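Muramidase (Sodiomyces alcalophilus, PDB 6ZM8) hydrolyses the bonds between N-acetylmuramic acid and N-acetylglucosamine in bacterial peptidoglycan, as a lysozyme of glycoside hydrolase family 25. Local coordinates at residues 123-126 with 130-133; 116-121 with 152-157; 56-61 with 74-79; 192-195 with 200-203. All coordinates share one frame; numbering follows the deposited sequence. Where two conformers were deposited one is given.

From the N terminus, contact 3 closes first: strand 55-61 runs out, the chain turns into helix 69-78, and the helix packs back on the strand within a beta-alpha-beta unit. Contact 2 then opens on helix 110-128 and closes with 152-157, at the entry to strand 157-160. Contact 1 lies wholly within that span, joining the last turns of the same helix to the connection into strand 133-136. The two touch directly, Pro132 against Val121 and Trp131 against Arg154, while Phe120 and Tyr124 carry the helix over to Phe76 of contact 3. Contact 4 closes last and stands apart, its centre about 18 Å from those of contacts 1 and 2, tying helix 198-206 to strand 190-194.

Contact 1. Residues 123-126 with 130-133; sequences TYHG and RWPV
His125 lies flat on the indole of Trp131 where the outer helix 110-128 of this TIM-barrel-family fold turns back into strand 133-136. The pair is a face-to-face stack: the imidazole and the six-membered indole ring have centroids 3.7 Å apart and planes only 9° from parallel. Within the stack, His125 CD2 comes to 3.3 Å from Trp131 CE2, at the fusion of the two indole rings, and His125 CB sends a CH-pi contact over the same six-membered ring. With its CG anti to the backbone N (chi1 176°), His125 swings its ring away from the helix and over the indole. The preceding residue, Tyr124, slides past Pro132 in the opposite direction, with CD2 3.8 Å from Pro132 CB in apolar packing. The backbone of Arg130 also faces the helix: Arg130 O lies 3.2 Å from Tyr124 CD2 and receives a CA-H...O contact from His125 CA at 3.1 Å.

Beyond this first shell, the indole makes a cation-pi contact with the guanidinium of Arg154. An alanine at Trp131 removes the whole platform, so the imidazole would probably be left free to turn, and Arg154 would lose its aromatic partner. The polar end of Tyr124 looks elsewhere: its OH is hydrogen-bonded to Gly81 O and Gly92 N, and its ring meets Phe76. Arg130 NH2 is hydrogen-bonded to Leu204 O. Bracing the turn between the segments, Thr128 OG1 pairs with both Tyr124 O and Arg130 N.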
loop_
_atom_site.group_PDB
_atom_site.type_symbol
_atom_site.label_atom_id
_atom_site.label_comp_id
_atom_site.label_asym_id
_atom_site.label_seq_id
_atom_site.Cartn_x
_atom_site.Cartn_y
_atom_site.Cartn_z
ATOM N N THR A 123 13.905 -6.319 3.415
ATOM C CA THR A 123 13.545 -7.038 4.640
ATOM C C THR A 123 12.165 -7.682 4.502
ATOM O O THR A 123 11.968 -8.851 4.855
ATOM C CB THR A 123 13.633 -6.109 5.848
ATOM O OG1 THR A 123 14.974 -5.608 5.966
ATOM C CG2 THR A 123 13.281 -6.836 7.135
ATOM N N TYR A 124 11.197 -6.919 3.989
ATOM C CA TYR A 124 9.849 -7.460 3.829
ATOM C C TYR A 124 9.860 -8.705 2.918
ATOM O O TYR A 124 9.192 -9.686 3.190
ATOM C CB TYR A 124 8.919 -6.361 3.283
ATOM C CG TYR A 124 7.478 -6.830 3.189
ATOM C CD1 TYR A 124 6.655 -6.851 4.310
ATOM C CD2 TYR A 124 6.957 -7.272 1.977
ATOM C CE1 TYR A 124 5.350 -7.309 4.236
ATOM C CE2 TYR A 124 5.645 -7.727 1.890
ATOM C CZ TYR A 124 4.840 -7.754 3.023
ATOM O OH TYR A 124 3.565 -8.237 2.893
ATOM N N HIS A 125 10.624 -8.614 1.826
ATOM C CA HIS A 125 10.727 -9.764 0.894
ATOM C C HIS A 125 11.415 -10.972 1.565
ATOM O O HIS A 125 11.004 -12.110 1.345
ATOM C CB HIS A 125 11.473 -9.292 -0.350
ATOM C CG HIS A 125 11.737 -10.373 -1.341
ATOM N ND1 HIS A 125 12.923 -11.057 -1.348
ATOM C CD2 HIS A 125 10.988 -10.851 -2.332
ATOM C CE1 HIS A 125 12.875 -11.959 -2.352
ATOM N NE2 HIS A 125 11.705 -11.855 -2.957
ATOM N N GLY A 126 12.441 -10.722 2.364
ATOM C CA GLY A 126 13.093 -11.813 3.062
ATOM C C GLY A 126 12.184 -12.503 4.057
ATOM O O GLY A 126 12.313 -13.705 4.309
ATOM N N ARG A 130 7.582 -11.825 -0.598
ATOM C CA ARG A 130 6.999 -10.895 -1.546
ATOM C C ARG A 130 7.700 -9.542 -1.518
ATOM O O ARG A 130 8.035 -9.012 -0.454
ATOM C CB ARG A 130 5.529 -10.613 -1.196
ATOM C CG ARG A 130 4.630 -11.856 -1.275
ATOM C CD ARG A 130 4.681 -12.502 -2.665
ATOM N NE ARG A 130 4.362 -11.572 -3.736
ATOM C CZ ARG A 130 3.140 -11.309 -4.206
ATOM N NH1 ARG A 130 2.089 -12.016 -3.756
ATOM N NH2 ARG A 130 2.961 -10.407 -5.169
ATOM N N TRP A 131 7.876 -8.971 -2.716
ATOM C CA TRP A 131 8.213 -7.558 -2.796
ATOM C C TRP A 131 6.941 -6.761 -2.467
ATOM O O TRP A 131 5.870 -7.058 -2.978
ATOM C CB TRP A 131 8.718 -7.173 -4.188
ATOM C CG TRP A 131 9.972 -7.899 -4.562
ATOM C CD1 TRP A 131 10.097 -8.883 -5.494
ATOM C CD2 TRP A 131 11.267 -7.756 -3.980
ATOM N NE1 TRP A 131 11.383 -9.353 -5.527
ATOM C CE2 TRP A 131 12.122 -8.681 -4.605
ATOM C CE3 TRP A 131 11.787 -6.955 -2.973
ATOM C CZ2 TRP A 131 13.467 -8.819 -4.252
ATOM C CZ3 TRP A 131 13.123 -7.098 -2.635
ATOM C CH2 TRP A 131 13.957 -8.019 -3.261
ATOM N N PRO A 132 7.046 -5.744 -1.615
ATOM C CA PRO A 132 5.868 -4.956 -1.281
ATOM C C PRO A 132 5.472 -4.051 -2.443
ATOM O O PRO A 132 6.282 -3.653 -3.283
ATOM C CB PRO A 132 6.308 -4.160 -0.066
ATOM C CG PRO A 132 7.790 -3.947 -0.328
ATOM C CD PRO A 132 8.266 -5.233 -0.978
ATOM N N VAL A 133 4.185 -3.679 -2.432
ATOM C CA VAL A 133 3.713 -2.554 -3.223
ATOM C C VAL A 133 4.238 -1.259 -2.600
ATOM O O VAL A 133 4.377 -1.176 -1.368
ATOM C CB VAL A 133 2.168 -2.609 -3.211
ATOM C CG1 VAL A 133 1.507 -1.339 -3.732
ATOM C CG2 VAL A 133 1.690 -3.816 -4.017
#

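Contact 2. Residues 116-121 with 152-157; sequences WIEDFV and ANRCPL
A two-pronged salt bridge between Glu118 and Arg154 joins helix 110-128, on the outside of the TIM-barrel-family fold, to the loop that leads into strand 157-160. Arg154 meets the carboxylate end-on with its two terminal nitrogens, one to each oxygen. NH1 of Arg154 bonds to Glu118 OE2 at 2.8 Å with an N-H...O angle of 174°, and Arg154 NH2 bonds to Glu118 OE1 at 2.9 Å and 170°. Both oxygens use their syn lone pairs and lie nearly in the guanidinium plane, so the two flat groups are almost coplanar even though the side chains cross at about a right angle. The Glu118 chain bends at chi2 (66°), which turns the carboxylate toward the loop.

Val121, which also touches Pro132, adds side-chain contacts next to the bridge, but it was modelled in two conformers and its distances hold for one of them, so they are less certain. In that conformer CG2 of Val121 approaches Arg154 NH1 to 4.1 Å, and Val121 CG1 makes an apolar contact with the buried sulfur of Cys155, 4.0 Å from SG.

Further partners hold the ion pair in place. Glu118 OE1 also forms a salt bridge with Arg150 NH2. Two arginines thus share one carboxylate, which would be expected to favour its ionised form. With an alanine here, Arg150 and Arg154 would probably both lose this carboxylate, and the Arg154 guanidinium would be less firmly fixed in rotation. Arg150 also contributes its backbone, for Arg154 NH2 donates a hydrogen bond to Arg150 O.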
loop_
_atom_site.group_PDB
_atom_site.type_symbol
_atom_site.label_atom_id
_atom_site.label_comp_id
_atom_site.label_asym_id
_atom_site.label_seq_id
_atom_site.Cartn_x
_atom_site.Cartn_y
_atom_site.Cartn_z
ATOM N N TRP A 116 16.666 3.742 2.962
ATOM C CA TRP A 116 15.666 3.347 3.942
ATOM C C TRP A 116 14.602 2.464 3.283
ATOM O O TRP A 116 14.224 1.413 3.790
ATOM C CB TRP A 116 15.044 4.615 4.569
ATOM C CG TRP A 116 14.150 4.337 5.721
ATOM C CD1 TRP A 116 14.518 4.429 7.032
ATOM C CD2 TRP A 116 12.790 3.874 5.701
ATOM N NE1 TRP A 116 13.458 4.050 7.840
ATOM C CE2 TRP A 116 12.406 3.701 7.057
ATOM C CE3 TRP A 116 11.845 3.606 4.708
ATOM C CZ2 TRP A 116 11.139 3.248 7.418
ATOM C CZ3 TRP A 116 10.583 3.146 5.059
ATOM C CH2 TRP A 116 10.253 2.958 6.408
ATOM N N ILE A 117 14.109 2.937 2.137
ATOM C CA ILE A 117 13.095 2.172 1.382
ATOM C C ILE A 117 13.678 0.814 0.975
ATOM O O ILE A 117 12.998 -0.202 1.092
ATOM C CB ILE A 117 12.593 2.992 0.189
ATOM C CG1 ILE A 117 11.899 4.278 0.672
ATOM C CG2 ILE A 117 11.653 2.149 -0.675
ATOM C CD1 ILE A 117 11.713 5.314 -0.428
ATOM N N GLU A 118 14.930 0.801 0.479
ATOM C CA GLU A 118 15.566 -0.466 0.118
ATOM C C GLU A 118 15.594 -1.418 1.305
ATOM O O GLU A 118 15.347 -2.623 1.172
ATOM C CB GLU A 118 16.969 -0.182 -0.408
ATOM C CG GLU A 118 17.717 -1.450 -0.840
ATOM C CD GLU A 118 17.087 -2.127 -2.033
ATOM O OE1 GLU A 118 17.029 -1.515 -3.109
ATOM O OE2 GLU A 118 16.547 -3.224 -1.866
ATOM N N ASP A 119 15.937 -0.897 2.488
ATOM C CA ASP A 119 15.991 -1.740 3.674
ATOM C C ASP A 119 14.596 -2.311 3.990
ATOM O O ASP A 119 14.452 -3.499 4.311
ATOM C CB ASP A 119 16.562 -0.927 4.839
ATOM C CG ASP A 119 17.018 -1.740 6.023
ATOM O OD1 ASP A 119 17.371 -2.902 5.868
ATOM O OD2 ASP A 119 17.058 -1.122 7.133
ATOM N N PHE A 120 13.568 -1.479 3.896
ATOM C CA PHE A 120 12.203 -1.977 4.121
ATOM C C PHE A 120 11.846 -3.067 3.104
ATOM O O PHE A 120 11.346 -4.140 3.472
ATOM C CB PHE A 120 11.201 -0.810 4.055
ATOM C CG PHE A 120 9.796 -1.248 4.389
ATOM C CD1 PHE A 120 8.991 -1.895 3.453
ATOM C CD2 PHE A 120 9.277 -1.014 5.659
ATOM C CE1 PHE A 120 7.712 -2.335 3.793
ATOM C CE2 PHE A 120 7.984 -1.430 5.989
ATOM C CZ PHE A 120 7.212 -2.096 5.058
ATOM N N VAL A 121 12.035 -2.782 1.821
ATOM C CA VAL A 121 11.493 -3.738 0.838
ATOM C C VAL A 121 12.330 -5.031 0.811
ATOM O O VAL A 121 11.779 -6.090 0.562
ATOM C CB VAL A 121 11.334 -3.121 -0.569
ATOM C CG1 VAL A 121 10.532 -1.820 -0.513
ATOM C CG2 VAL A 121 12.648 -2.877 -1.263
ATOM N N ALA A 152 11.290 0.036 -9.192
ATOM C CA ALA A 152 10.204 -0.209 -10.136
ATOM C C ALA A 152 10.167 -1.637 -10.677
ATOM O O ALA A 152 9.085 -2.154 -10.958
ATOM C CB ALA A 152 10.277 0.770 -11.283
ATOM N N ASN A 153 11.319 -2.303 -10.766
ATOM C CA ASN A 153 11.380 -3.676 -11.311
ATOM C C ASN A 153 11.148 -4.758 -10.239
ATOM O O ASN A 153 11.280 -5.958 -10.487
ATOM C CB ASN A 153 12.756 -3.904 -11.925
ATOM C CG ASN A 153 12.883 -5.258 -12.565
ATOM O OD1 ASN A 153 12.105 -5.635 -13.449
ATOM N ND2 ASN A 153 13.886 -5.991 -12.149
ATOM N N ARG A 154 10.875 -4.358 -9.047
ATOM C CA ARG A 154 10.457 -5.272 -7.988
ATOM C C ARG A 154 9.073 -4.960 -7.420
ATOM O O ARG A 154 8.304 -5.872 -7.127
ATOM C CB ARG A 154 11.461 -5.253 -6.822
ATOM C CG ARG A 154 12.772 -5.948 -7.150
ATOM C CD ARG A 154 13.836 -5.734 -6.082
ATOM N NE ARG A 154 14.254 -4.346 -6.073
ATOM C CZ ARG A 154 14.943 -3.770 -5.075
ATOM N NH1 ARG A 154 15.256 -4.490 -3.995
ATOM N NH2 ARG A 154 15.315 -2.518 -5.161
ATOM N N CYS A 155 8.808 -3.690 -7.181
ATOM C CA CYS A 155 7.676 -3.258 -6.337
ATOM C C CYS A 155 6.587 -2.667 -7.209
ATOM O O CYS A 155 6.785 -1.616 -7.809
ATOM C CB CYS A 155 8.130 -2.188 -5.358
ATOM S SG CYS A 155 9.383 -2.781 -4.198
ATOM N N PRO A 156 5.398 -3.289 -7.252
ATOM C CA PRO A 156 4.302 -2.679 -7.997
ATOM C C PRO A 156 3.969 -1.284 -7.434
ATOM O O PRO A 156 4.021 -1.082 -6.205
ATOM C CB PRO A 156 3.124 -3.644 -7.777
ATOM C CG PRO A 156 3.814 -4.982 -7.462
ATOM C CD PRO A 156 5.022 -4.578 -6.643
ATOM N N LEU A 157 3.565 -0.389 -8.312
ATOM C CA LEU A 157 3.253 0.988 -7.925
ATOM C C LEU A 157 1.772 1.159 -7.622
ATOM O O LEU A 157 0.909 0.809 -8.432
ATOM C CB LEU A 157 3.623 1.913 -9.089
ATOM C CG LEU A 157 3.309 3.402 -8.862
ATOM C CD1 LEU A 157 4.145 3.990 -7.722
ATOM C CD2 LEU A 157 3.546 4.152 -10.174
#

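Contact 3. Residues 56-61 with 74-79; sequences RGAYHF and RYFASN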
loop_
_atom_site.group_PDB
_atom_site.type_symbol
_atom_site.label_atom_id
_atom_site.label_comp_id
_atom_site.label_asym_id
_atom_site.label_seq_id
_atom_site.Cartn_x
_atom_site.Cartn_y
_atom_site.Cartn_z
ATOM N N ARG A 56 -7.526 -9.020 -0.376
ATOM C CA ARG A 56 -7.204 -7.965 0.591
ATOM C C ARG A 56 -5.729 -7.959 0.891
ATOM O O ARG A 56 -5.053 -8.993 0.839
ATOM C CB ARG A 56 -8.045 -8.051 1.873
ATOM C CG ARG A 56 -7.782 -9.259 2.759
ATOM C CD ARG A 56 -8.516 -10.528 2.317
ATOM N NE ARG A 56 -8.346 -11.619 3.261
ATOM C CZ ARG A 56 -7.276 -12.410 3.342
ATOM N NH1 ARG A 56 -6.301 -12.317 2.445
ATOM N NH2 ARG A 56 -7.193 -13.297 4.305
ATOM N N GLY A 57 -5.245 -6.784 1.264
ATOM C CA GLY A 57 -3.898 -6.621 1.756
ATOM C C GLY A 57 -3.865 -5.582 2.862
ATOM O O GLY A 57 -4.853 -4.893 3.126
ATOM N N ALA A 58 -2.682 -5.468 3.453
ATOM C CA ALA A 58 -2.420 -4.525 4.518
ATOM C C ALA A 58 -1.444 -3.463 4.045
ATOM O O ALA A 58 -0.647 -3.712 3.116
ATOM C CB ALA A 58 -1.815 -5.255 5.704
ATOM N N TYR A 59 -1.431 -2.306 4.719
ATOM C CA TYR A 59 -0.405 -1.301 4.443
ATOM C C TYR A 59 0.200 -0.762 5.726
ATOM O O TYR A 59 -0.394 -0.822 6.838
ATOM C CB TYR A 59 -0.886 -0.192 3.495
ATOM C CG TYR A 59 -1.882 0.803 4.030
ATOM C CD1 TYR A 59 -1.479 1.947 4.696
ATOM C CD2 TYR A 59 -3.254 0.635 3.799
ATOM C CE1 TYR A 59 -2.388 2.920 5.102
ATOM C CE2 TYR A 59 -4.187 1.593 4.204
ATOM C CZ TYR A 59 -3.734 2.744 4.853
ATOM O OH TYR A 59 -4.637 3.702 5.254
ATOM N N HIS A 60 1.417 -0.238 5.559
ATOM C CA HIS A 60 2.242 0.308 6.639
ATOM C C HIS A 60 2.540 1.761 6.336
ATOM O O HIS A 60 3.055 2.084 5.248
ATOM C CB HIS A 60 3.596 -0.446 6.646
ATOM C CG HIS A 60 4.535 0.123 7.664
ATOM N ND1 HIS A 60 4.369 -0.151 9.019
ATOM C CD2 HIS A 60 5.571 0.987 7.500
ATOM C CE1 HIS A 60 5.323 0.521 9.636
ATOM N NE2 HIS A 60 6.051 1.249 8.759
ATOM N N PHE A 61 2.273 2.665 7.289
ATOM C CA PHE A 61 2.649 4.067 7.127
ATOM C C PHE A 61 4.093 4.263 7.596
ATOM O O PHE A 61 4.409 4.147 8.799
ATOM C CB PHE A 61 1.682 5.004 7.854
ATOM C CG PHE A 61 1.922 6.449 7.470
ATOM C CD1 PHE A 61 2.939 7.212 8.029
ATOM C CD2 PHE A 61 1.186 7.008 6.455
ATOM C CE1 PHE A 61 3.199 8.509 7.584
ATOM C CE2 PHE A 61 1.422 8.301 6.031
ATOM C CZ PHE A 61 2.428 9.055 6.587
ATOM N N ARG A 74 9.786 -5.562 9.728
ATOM C CA ARG A 74 9.526 -6.638 10.691
ATOM C C ARG A 74 8.245 -6.361 11.463
ATOM O O ARG A 74 7.434 -7.279 11.699
ATOM C CB ARG A 74 10.689 -6.791 11.688
ATOM C CG ARG A 74 11.913 -7.453 11.124
ATOM C CD ARG A 74 12.998 -7.721 12.176
ATOM N NE ARG A 74 13.749 -6.519 12.532
ATOM C CZ ARG A 74 14.867 -6.042 11.888
ATOM N NH1 ARG A 74 15.248 -6.690 10.793
ATOM N NH2 ARG A 74 15.441 -4.933 12.260
ATOM N N TYR A 75 8.062 -5.137 11.934
ATOM C CA TYR A 75 6.866 -4.792 12.713
ATOM C C TYR A 75 5.607 -4.988 11.865
ATOM O O TYR A 75 4.617 -5.570 12.311
ATOM C CB TYR A 75 6.992 -3.354 13.206
ATOM C CG TYR A 75 5.880 -2.927 14.122
ATOM C CD1 TYR A 75 5.738 -3.468 15.371
ATOM C CD2 TYR A 75 4.973 -1.949 13.751
ATOM C CE1 TYR A 75 4.738 -3.046 16.256
ATOM C CE2 TYR A 75 3.969 -1.516 14.600
ATOM C CZ TYR A 75 3.868 -2.044 15.860
ATOM O OH TYR A 75 2.902 -1.561 16.696
ATOM N N PHE A 76 5.637 -4.482 10.636
ATOM C CA PHE A 76 4.507 -4.641 9.718
ATOM C C PHE A 76 4.205 -6.114 9.451
ATOM O O PHE A 76 3.050 -6.557 9.573
ATOM C CB PHE A 76 4.853 -3.902 8.424
ATOM C CG PHE A 76 3.855 -4.066 7.322
ATOM C CD1 PHE A 76 2.491 -3.809 7.501
ATOM C CD2 PHE A 76 4.298 -4.394 6.032
ATOM C CE1 PHE A 76 1.617 -3.869 6.425
ATOM C CE2 PHE A 76 3.414 -4.440 4.962
ATOM C CZ PHE A 76 2.070 -4.170 5.157
ATOM N N ALA A 77 5.232 -6.898 9.076
ATOM C CA ALA A 77 5.009 -8.297 8.712
ATOM C C ALA A 77 4.476 -9.116 9.884
ATOM O O ALA A 77 3.805 -10.112 9.663
ATOM C CB ALA A 77 6.264 -8.904 8.151
ATOM N N SER A 78 4.801 -8.714 11.119
ATOM C CA SER A 78 4.352 -9.414 12.327
ATOM C C SER A 78 2.970 -8.976 12.794
ATOM O O SER A 78 2.441 -9.616 13.709
ATOM C CB SER A 78 5.380 -9.164 13.494
ATOM O OG SER A 78 6.587 -9.786 13.251
ATOM N N ASN A 79 2.436 -7.898 12.254
ATOM C CA ASN A 79 1.242 -7.255 12.810
ATOM C C ASN A 79 0.233 -6.899 11.715
ATOM O O ASN A 79 -0.457 -5.882 11.822
ATOM C CB ASN A 79 1.621 -6.023 13.643
ATOM C CG ASN A 79 2.366 -6.418 14.898
ATOM O OD1 ASN A 79 1.755 -6.952 15.844
ATOM N ND2 ASN A 79 3.633 -6.215 14.916
#
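Next to Phe76 in the chain, the residue that helix 69-78 lays against Ala58 and His60 of strand 55-61, Tyr75 O takes two donors. Asn79 ND2 reaches it at 2.9 Å, in the carbonyl plane and on a lone pair, while the bond from Ser78 N is weak; the Asn79 side chain thus folds back onto the carbonyl of Tyr75, four residues earlier. Strand and helix belong to a beta-alpha-beta unit that continues into strand 93-95, and they run roughly antiparallel at 151°.

Between them the contact is carried by one ring. A chi1 of 175° stretches Phe76 out from its helix, sending the phenyl down to the strand. His60 CB sits over one face of it, offset toward the rim, in a CH-pi contact 3.8 Å from the ring centroid. The imidazole itself meets the ring obliquely and is fixed at both nitrogens, ND1 by Thr32 OG1 and NE2 by Gln72 OE1. Phe120 of helix 110-128 brings its ring to His60. The far end of the phenyl reaches the strand, with CE1 3.8 Å from Ala58 CB and CZ 3.4 Å from Ala58 O, near the ring plane.

Contact 4. Residues 192-195 with 200-203; sequences NWFN and RLRA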
loop_
_atom_site.group_PDB
_atom_site.type_symbol
_atom_site.label_atom_id
_atom_site.label_comp_id
_atom_site.label_asym_id
_atom_site.label_seq_id
_atom_site.Cartn_x
_atom_site.Cartn_y
_atom_site.Cartn_z
ATOM N N ASN A 192 -9.790 3.023 -5.409
ATOM C CA ASN A 192 -8.669 2.588 -6.225
ATOM C C ASN A 192 -9.159 1.871 -7.486
ATOM O O ASN A 192 -10.183 1.192 -7.497
ATOM C CB ASN A 192 -7.790 1.580 -5.463
ATOM C CG ASN A 192 -7.207 2.222 -4.223
ATOM O OD1 ASN A 192 -6.460 3.190 -4.316
ATOM N ND2 ASN A 192 -7.559 1.682 -3.048
ATOM N N TRP A 193 -8.320 1.959 -8.521
ATOM C CA TRP A 193 -8.381 1.069 -9.679
ATOM C C TRP A 193 -7.187 0.141 -9.650
ATOM O O TRP A 193 -6.060 0.578 -9.391
ATOM C CB TRP A 193 -8.330 1.841 -10.997
ATOM C CG TRP A 193 -9.484 2.766 -11.235
ATOM C CD1 TRP A 193 -9.420 4.105 -11.442
ATOM C CD2 TRP A 193 -10.894 2.441 -11.286
ATOM N NE1 TRP A 193 -10.662 4.643 -11.646
ATOM C CE2 TRP A 193 -11.603 3.661 -11.504
ATOM C CE3 TRP A 193 -11.627 1.260 -11.153
ATOM C CZ2 TRP A 193 -13.004 3.711 -11.580
ATOM C CZ3 TRP A 193 -13.007 1.314 -11.223
ATOM C CH2 TRP A 193 -13.679 2.516 -11.443
ATOM N N PHE A 194 -7.424 -1.122 -9.994
ATOM C CA PHE A 194 -6.362 -2.063 -10.340
ATOM C C PHE A 194 -6.263 -2.118 -11.861
ATOM O O PHE A 194 -7.263 -2.310 -12.560
ATOM C CB PHE A 194 -6.686 -3.467 -9.788
ATOM C CG PHE A 194 -5.743 -4.524 -10.323
ATOM C CD1 PHE A 194 -4.437 -4.614 -9.883
ATOM C CD2 PHE A 194 -6.186 -5.434 -11.293
ATOM C CE1 PHE A 194 -3.589 -5.595 -10.386
ATOM C CE2 PHE A 194 -5.339 -6.414 -11.787
ATOM C CZ PHE A 194 -4.053 -6.495 -11.340
ATOM N N ASN A 195 -5.021 -1.975 -12.362
ATOM C CA ASN A 195 -4.740 -1.910 -13.798
ATOM C C ASN A 195 -4.562 -3.304 -14.392
ATOM O O ASN A 195 -3.473 -3.664 -14.791
ATOM C CB ASN A 195 -3.477 -1.082 -14.005
ATOM C CG ASN A 195 -3.159 -0.781 -15.430
ATOM O OD1 ASN A 195 -4.007 -0.984 -16.310
ATOM N ND2 ASN A 195 -1.964 -0.300 -15.661
ATOM N N ARG A 200 -5.036 -11.283 -13.674
ATOM C CA ARG A 200 -3.835 -10.557 -13.264
ATOM C C ARG A 200 -3.892 -10.147 -11.804
ATOM O O ARG A 200 -2.866 -10.129 -11.130
ATOM C CB ARG A 200 -3.629 -9.350 -14.163
ATOM C CG ARG A 200 -3.115 -9.706 -15.538
ATOM C CD ARG A 200 -1.731 -10.376 -15.553
ATOM N NE ARG A 200 -0.653 -9.480 -15.082
ATOM C CZ ARG A 200 0.197 -8.846 -15.903
ATOM N NH1 ARG A 200 0.081 -9.055 -17.205
ATOM N NH2 ARG A 200 1.154 -8.028 -15.446
ATOM N N LEU A 201 -5.090 -9.822 -11.296
ATOM C CA LEU A 201 -5.217 -9.516 -9.863
ATOM C C LEU A 201 -4.908 -10.772 -9.033
ATOM O O LEU A 201 -4.208 -10.700 -8.019
ATOM C CB LEU A 201 -6.615 -8.946 -9.576
ATOM C CG LEU A 201 -6.873 -8.538 -8.133
ATOM C CD1 LEU A 201 -5.860 -7.495 -7.636
ATOM C CD2 LEU A 201 -8.293 -8.007 -8.014
ATOM N N ARG A 202 -5.445 -11.904 -9.476
ATOM C CA ARG A 202 -5.141 -13.159 -8.799
ATOM C C ARG A 202 -3.635 -13.451 -8.869
ATOM O O ARG A 202 -3.059 -13.924 -7.871
ATOM C CB ARG A 202 -5.940 -14.283 -9.431
ATOM C CG ARG A 202 -5.667 -15.649 -8.892
ATOM C CD ARG A 202 -6.454 -15.806 -7.607
ATOM N NE ARG A 202 -7.890 -15.923 -7.897
ATOM C CZ ARG A 202 -8.895 -15.497 -7.117
ATOM N NH1 ARG A 202 -8.687 -15.114 -5.870
ATOM N NH2 ARG A 202 -10.145 -15.629 -7.548
ATOM N N ALA A 203 -2.999 -13.191 -10.016
ATOM C CA ALA A 203 -1.553 -13.431 -10.136
ATOM C C ALA A 203 -0.762 -12.552 -9.177
ATOM O O ALA A 203 0.236 -12.991 -8.609
ATOM C CB ALA A 203 -1.099 -13.222 -11.562
#
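Leu201 of helix 198-206 lays a methyl on the ring of Phe194, at the end of strand 190-194. Leu201 CD1 stands almost exactly over the ring centre, 3.9 Å from the centroid and 9° off the normal, a clear CH-pi contact. The trans turn about the first side-chain bond of Phe194 (chi1 170°) carries the ring off the strand toward the helix.

Apolar packing adds to this. On the same face of the ring Leu201 CB approaches Phe194 CE2 to 3.6 Å, and Arg200 CB lies 4.0 Å from Phe194 CZ before the rest of that arginine leads away. The ring also makes van der Waals contact with helix backbone, its CZ 3.7 Å from Arg200 C and its CE2 3.5 Å from Leu201 N.

The polar bonds nearby go to other residues: Arg200 N is hydrogen-bonded to Asp197 OD1, and Phe194 pairs through its backbone with Ile2 of strand 2-7. Phe194 also touches Phe26 and Phe178, and Leu201 touches Ile2 and Ile55, so the pair joins the C-terminal helix to several strands of the barrel sheet. With no hydrogen bond or salt bridge between the two segments, their cohesion rests on shape and on the burial of apolar surface.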